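Local coordinates for protein GH5 (Bacteroidetes bacterium AC2a, PDB 4YHE) that probably hydrolyses beta-glucosidic linkages in cellulose and related glucans, as a glycoside hydrolase family 5 cellulase from a bacterium of the Bacteroidetes, at residues A[88-102]-A[150-163]. Residues are numbered along the deposited sequence; the frame is centred on the assembly and turned at random.
Sequences VHMAHKAGLIVIINI and FANDGEWLVFETLN
Strands 97-101 and 157-160 run parallel, their axes 4.7 Å apart at closest and 26° from alignment. Val-98 and Ile-100 bond to segment 150-163: Val-98 N gives to Trp-156 O and its O takes Val-158 N, then Ile-100 repeats the pattern with Val-158 O and Glu-160 N. The two strands are the third and fourth of the eight-stranded (β/α)8 barrel of this cellulase family. Beta-branched residues suit such extended backbone, and on one face Ile-99 CG1 lies 3.9 Å from Val-158 CB. There too, Asn-101 ND2 reaches Glu-160 OE2 at 3.0 Å, on the anti side but tilted out of the carboxylate plane; Arg-59 also pairs with OE2 and Tyr-292 binds OE1, so both buried oxygens are engaged. On the other face, the long arm of Ile-100 brings CD1 within 3.8 Å of Phe-150 CE2, while its CG1 touches Phe-159 CD1.

Beside the last turns of helix 78-93, the Trp-156 indole, its CG between backbone N and carbonyl carbon (chi1 55°), lies flat against His-92 in an offset stack with planes 8° apart. The centroids of the His-92 ring and Trp-156 five-membered ring are 3.7 Å apart. Val-88 CG1 meets the indole edge at Trp-156 CZ3, 3.7 Å away. A serine in place of Trp-156 would probably leave His-92 without its stacking partner and open a gap beside Val-88. His-89 uses both ring nitrogens: ND1 bonds to Asp-85 O, while NE2 donates to Asp-153 OD1 at 2.7 Å, in the imidazole plane but from above the carboxylate, so the ring is probably doubly protonated, as Asp-153 would favour.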
loop_
_atom_site.group_PDB
_atom_site.type_symbol
_atom_site.label_atom_id
_atom_site.label_comp_id
_atom_site.label_asym_id
_atom_site.label_seq_id
_atom_site.Cartn_x
_atom_site.Cartn_y
_atom_site.Cartn_z
ATOM N N VAL A 88 6.358 -15.109 -1.620
ATOM C CA VAL A 88 7.320 -14.217 -2.246
ATOM C C VAL A 88 7.919 -14.894 -3.478
ATOM O O VAL A 88 8.023 -14.308 -4.556
ATOM C CB VAL A 88 8.415 -13.846 -1.212
ATOM C CG1 VAL A 88 9.680 -13.325 -1.847
ATOM C CG2 VAL A 88 7.882 -12.820 -0.234
ATOM N N HIS A 89 8.291 -16.160 -3.320
ATOM C CA HIS A 89 8.940 -16.875 -4.432
ATOM C C HIS A 89 7.998 -17.361 -5.513
ATOM O O HIS A 89 8.399 -17.431 -6.685
ATOM C CB HIS A 89 9.894 -17.943 -3.864
ATOM C CG HIS A 89 11.129 -17.352 -3.268
ATOM N ND1 HIS A 89 11.279 -17.124 -1.914
ATOM C CD2 HIS A 89 12.248 -16.857 -3.859
ATOM C CE1 HIS A 89 12.453 -16.559 -1.699
ATOM N NE2 HIS A 89 13.056 -16.382 -2.862
ATOM N N MET A 90 6.717 -17.609 -5.185
ATOM C CA MET A 90 5.700 -17.800 -6.236
ATOM C C MET A 90 5.544 -16.542 -7.092
ATOM O O MET A 90 5.490 -16.603 -8.331
ATOM C CB MET A 90 4.329 -18.157 -5.650
ATOM C CG MET A 90 4.246 -19.462 -4.874
ATOM S SD MET A 90 2.613 -19.633 -4.126
ATOM C CE MET A 90 2.698 -21.243 -3.340
ATOM N N ALA A 91 5.446 -15.394 -6.415
ATOM C CA ALA A 91 5.364 -14.103 -7.089
ATOM C C ALA A 91 6.569 -13.873 -8.026
ATOM O O ALA A 91 6.394 -13.429 -9.169
ATOM C CB ALA A 91 5.290 -12.989 -6.055
ATOM N N HIS A 92 7.766 -14.186 -7.532
ATOM C CA HIS A 92 9.007 -14.032 -8.298
ATOM C C HIS A 92 8.993 -14.949 -9.499
ATOM O O HIS A 92 9.371 -14.554 -10.614
ATOM C CB HIS A 92 10.223 -14.336 -7.425
ATOM C CG HIS A 92 11.542 -14.160 -8.120
ATOM N ND1 HIS A 92 11.854 -13.046 -8.874
ATOM C CD2 HIS A 92 12.647 -14.952 -8.141
ATOM C CE1 HIS A 92 13.080 -13.175 -9.356
ATOM N NE2 HIS A 92 13.585 -14.317 -8.917
ATOM N N LYS A 93 8.527 -16.171 -9.290
ATOM C CA LYS A 93 8.357 -17.110 -10.402
ATOM C C LYS A 93 7.441 -16.555 -11.470
ATOM O O LYS A 93 7.632 -16.824 -12.655
ATOM C CB LYS A 93 7.825 -18.433 -9.863
ATOM C CG LYS A 93 7.781 -19.575 -10.856
ATOM C CD LYS A 93 7.608 -20.888 -10.084
ATOM C CE LYS A 93 7.249 -22.044 -10.999
ATOM N NZ LYS A 93 8.183 -22.176 -12.150
ATOM N N ALA A 94 6.429 -15.772 -11.079
ATOM C CA ALA A 94 5.572 -15.147 -12.052
ATOM C C ALA A 94 6.137 -13.859 -12.712
ATOM O O ALA A 94 5.462 -13.255 -13.538
ATOM C CB ALA A 94 4.204 -14.873 -11.440
ATOM N N GLY A 95 7.321 -13.418 -12.294
ATOM C CA GLY A 95 7.927 -12.204 -12.824
ATOM C C GLY A 95 7.518 -10.882 -12.183
ATOM O O GLY A 95 7.771 -9.832 -12.739
ATOM N N LEU A 96 6.931 -10.937 -10.993
ATOM C CA LEU A 96 6.426 -9.731 -10.316
ATOM C C LEU A 96 7.450 -9.165 -9.354
ATOM O O LEU A 96 8.210 -9.901 -8.727
ATOM C CB LEU A 96 5.136 -10.058 -9.545
ATOM C CG LEU A 96 3.992 -10.648 -10.350
ATOM C CD1 LEU A 96 2.960 -11.297 -9.456
ATOM C CD2 LEU A 96 3.376 -9.574 -11.228
ATOM N N ILE A 97 7.480 -7.841 -9.255
ATOM C CA ILE A 97 8.174 -7.165 -8.171
ATOM C C ILE A 97 7.283 -7.375 -6.937
ATOM O O ILE A 97 6.058 -7.359 -7.053
ATOM C CB ILE A 97 8.366 -5.679 -8.508
ATOM C CG1 ILE A 97 9.402 -5.555 -9.630
ATOM C CG2 ILE A 97 8.811 -4.890 -7.290
ATOM C CD1 ILE A 97 9.303 -4.291 -10.448
ATOM N N VAL A 98 7.896 -7.549 -5.787
ATOM C CA VAL A 98 7.171 -7.991 -4.581
ATOM C C VAL A 98 7.462 -7.062 -3.435
ATOM O O VAL A 98 8.614 -6.758 -3.193
ATOM C CB VAL A 98 7.609 -9.419 -4.169
ATOM C CG1 VAL A 98 6.917 -9.887 -2.871
ATOM C CG2 VAL A 98 7.368 -10.392 -5.312
ATOM N N ILE A 99 6.424 -6.610 -2.730
ATOM C CA ILE A 99 6.582 -5.848 -1.499
ATOM C C ILE A 99 6.005 -6.663 -0.336
ATOM O O ILE A 99 4.903 -7.195 -0.457
ATOM C CB ILE A 99 5.770 -4.525 -1.584
ATOM C CG1 ILE A 99 6.176 -3.721 -2.805
ATOM C CG2 ILE A 99 5.929 -3.666 -0.349
ATOM C CD1 ILE A 99 5.187 -2.605 -3.130
ATOM N N ILE A 100 6.747 -6.773 0.761
ATOM C CA ILE A 100 6.224 -7.320 2.025
ATOM C C ILE A 100 6.415 -6.279 3.096
ATOM O O ILE A 100 7.213 -5.372 2.925
ATOM C CB ILE A 100 6.912 -8.630 2.437
ATOM C CG1 ILE A 100 8.454 -8.471 2.564
ATOM C CG2 ILE A 100 6.575 -9.700 1.409
ATOM C CD1 ILE A 100 9.129 -9.668 3.200
ATOM N N ASN A 101 5.702 -6.417 4.207
ATOM C CA ASN A 101 5.682 -5.380 5.228
ATOM C C ASN A 101 5.376 -5.913 6.615
ATOM O O ASN A 101 5.300 -7.139 6.833
ATOM C CB ASN A 101 4.679 -4.257 4.811
ATOM C CG ASN A 101 3.221 -4.637 5.004
ATOM O OD1 ASN A 101 2.898 -5.760 5.378
ATOM N ND2 ASN A 101 2.320 -3.678 4.730
ATOM N N ILE A 102 5.227 -4.987 7.548
ATOM C CA ILE A 102 4.557 -5.221 8.818
ATOM C C ILE A 102 3.211 -4.482 8.721
ATOM O O ILE A 102 3.158 -3.252 8.533
ATOM C CB ILE A 102 5.404 -4.697 9.983
ATOM C CG1 ILE A 102 6.714 -5.485 10.078
ATOM C CG2 ILE A 102 4.646 -4.766 11.287
ATOM C CD1 ILE A 102 7.548 -5.118 11.291
ATOM N N PHE A 150 15.755 -13.424 3.681
ATOM C CA PHE A 150 15.691 -12.997 2.277
ATOM C C PHE A 150 17.008 -12.393 1.758
ATOM O O PHE A 150 17.052 -11.749 0.713
ATOM C CB PHE A 150 14.505 -12.014 2.104
ATOM C CG PHE A 150 13.160 -12.651 2.344
ATOM C CD1 PHE A 150 12.695 -13.624 1.490
ATOM C CD2 PHE A 150 12.373 -12.292 3.438
ATOM C CE1 PHE A 150 11.488 -14.238 1.706
ATOM C CE2 PHE A 150 11.159 -12.895 3.656
ATOM C CZ PHE A 150 10.713 -13.879 2.806
ATOM N N ALA A 151 18.086 -12.655 2.478
ATOM C CA ALA A 151 19.393 -12.072 2.186
ATOM C C ALA A 151 19.930 -12.421 0.801
ATOM O O ALA A 151 20.711 -11.652 0.234
ATOM C CB ALA A 151 20.386 -12.482 3.269
ATOM N N ASN A 152 19.477 -13.533 0.221
ATOM C CA ASN A 152 19.892 -13.916 -1.125
ATOM C C ASN A 152 18.943 -13.471 -2.217
ATOM O O ASN A 152 19.169 -13.764 -3.395
ATOM C CB ASN A 152 20.067 -15.434 -1.201
ATOM C CG ASN A 152 21.092 -15.958 -0.204
ATOM O OD1 ASN A 152 22.080 -15.283 0.140
ATOM N ND2 ASN A 152 20.863 -17.168 0.266
ATOM N N ASP A 153 17.870 -12.763 -1.848
ATOM C CA ASP A 153 16.912 -12.277 -2.834
ATOM C C ASP A 153 17.162 -10.799 -3.153
ATOM O O ASP A 153 17.225 -9.953 -2.251
ATOM C CB ASP A 153 15.483 -12.510 -2.317
ATOM C CG ASP A 153 15.201 -13.973 -2.081
ATOM O OD1 ASP A 153 15.228 -14.720 -3.070
ATOM O OD2 ASP A 153 14.961 -14.378 -0.934
ATOM N N GLY A 154 17.239 -10.513 -4.440
ATOM C CA GLY A 154 17.680 -9.229 -4.953
ATOM C C GLY A 154 16.616 -8.154 -4.986
ATOM O O GLY A 154 15.664 -8.169 -4.170
ATOM N N GLU A 155 16.774 -7.205 -5.908
ATOM C CA GLU A 155 16.022 -5.939 -5.790
ATOM C C GLU A 155 14.588 -6.005 -6.323
ATOM O O GLU A 155 13.868 -5.019 -6.248
ATOM C CB GLU A 155 16.807 -4.740 -6.341
ATOM C CG GLU A 155 16.852 -4.619 -7.843
ATOM C CD GLU A 155 17.586 -3.355 -8.305
ATOM O OE1 GLU A 155 18.559 -2.883 -7.643
ATOM O OE2 GLU A 155 17.177 -2.854 -9.359
ATOM N N TRP A 156 14.203 -7.154 -6.898
ATOM C CA TRP A 156 12.807 -7.451 -7.185
ATOM C C TRP A 156 11.983 -7.579 -5.887
ATOM O O TRP A 156 10.777 -7.460 -5.954
ATOM C CB TRP A 156 12.626 -8.722 -8.044
ATOM C CG TRP A 156 13.268 -9.927 -7.457
ATOM C CD1 TRP A 156 14.530 -10.403 -7.721
ATOM C CD2 TRP A 156 12.702 -10.810 -6.477
ATOM N NE1 TRP A 156 14.780 -11.516 -6.956
ATOM C CE2 TRP A 156 13.676 -11.798 -6.194
ATOM C CE3 TRP A 156 11.460 -10.865 -5.816
ATOM C CZ2 TRP A 156 13.451 -12.829 -5.286
ATOM C CZ3 TRP A 156 11.240 -11.896 -4.911
ATOM C CH2 TRP A 156 12.229 -12.860 -4.649
ATOM N N LEU A 157 12.629 -7.792 -4.747
ATOM C CA LEU A 157 11.953 -7.881 -3.434
ATOM C C LEU A 157 12.163 -6.571 -2.652
ATOM O O LEU A 157 13.292 -6.208 -2.337
ATOM C CB LEU A 157 12.475 -9.067 -2.625
ATOM C CG LEU A 157 11.914 -9.258 -1.202
ATOM C CD1 LEU A 157 10.401 -9.409 -1.258
ATOM C CD2 LEU A 157 12.536 -10.440 -0.498
ATOM N N VAL A 158 11.054 -5.881 -2.362
ATOM C CA VAL A 158 11.026 -4.600 -1.649
ATOM C C VAL A 158 10.493 -4.827 -0.238
ATOM O O VAL A 158 9.540 -5.587 -0.052
ATOM C CB VAL A 158 10.079 -3.604 -2.359
ATOM C CG1 VAL A 158 9.952 -2.288 -1.588
ATOM C CG2 VAL A 158 10.490 -3.333 -3.806
ATOM N N PHE A 159 11.127 -4.217 0.749
ATOM C CA PHE A 159 10.608 -4.227 2.104
ATOM C C PHE A 159 9.923 -2.883 2.367
ATOM O O PHE A 159 10.524 -1.826 2.129
ATOM C CB PHE A 159 11.709 -4.392 3.149
ATOM C CG PHE A 159 12.397 -5.730 3.151
ATOM C CD1 PHE A 159 11.906 -6.810 2.453
ATOM C CD2 PHE A 159 13.546 -5.900 3.904
ATOM C CE1 PHE A 159 12.567 -8.022 2.482
ATOM C CE2 PHE A 159 14.217 -7.114 3.952
ATOM C CZ PHE A 159 13.723 -8.178 3.236
ATOM N N GLU A 160 8.694 -2.929 2.879
ATOM C CA GLU A 160 7.973 -1.745 3.313
ATOM C C GLU A 160 7.910 -1.797 4.842
ATOM O O GLU A 160 7.419 -2.775 5.402
ATOM C CB GLU A 160 6.605 -1.738 2.677
ATOM C CG GLU A 160 5.669 -0.627 3.117
ATOM C CD GLU A 160 4.287 -0.840 2.525
ATOM O OE1 GLU A 160 4.097 -0.647 1.287
ATOM O OE2 GLU A 160 3.408 -1.252 3.314
ATOM N N THR A 161 8.440 -0.769 5.496
ATOM C CA THR A 161 8.773 -0.849 6.918
ATOM C C THR A 161 7.588 -1.095 7.834
ATOM O O THR A 161 7.705 -1.852 8.814
ATOM C CB THR A 161 9.491 0.420 7.418
ATOM O OG1 THR A 161 8.751 1.595 7.079
ATOM C CG2 THR A 161 10.853 0.520 6.802
ATOM N N LEU A 162 6.501 -0.387 7.546
ATOM C CA LEU A 162 5.308 -0.301 8.373
ATOM C C LEU A 162 4.140 -0.024 7.438
ATOM O O LEU A 162 4.348 0.305 6.270
ATOM C CB LEU A 162 5.409 0.878 9.335
ATOM C CG LEU A 162 6.656 0.935 10.204
ATOM C CD1 LEU A 162 6.746 2.277 10.904
ATOM C CD2 LEU A 162 6.550 -0.169 11.231
ATOM N N ASN A 163 2.933 -0.134 7.963
ATOM C CA ASN A 163 1.727 0.146 7.214
ATOM C C ASN A 163 1.108 1.529 7.521
ATOM O O ASN A 163 1.622 2.561 7.046
ATOM C CB ASN A 163 0.736 -0.998 7.378
ATOM C CG ASN A 163 -0.470 -0.855 6.479
ATOM O OD1 ASN A 163 -0.333 -0.489 5.292
ATOM N ND2 ASN A 163 -1.667 -1.078 7.042
HETATM O O HOH W 1 2.248 -1.230 10.414
#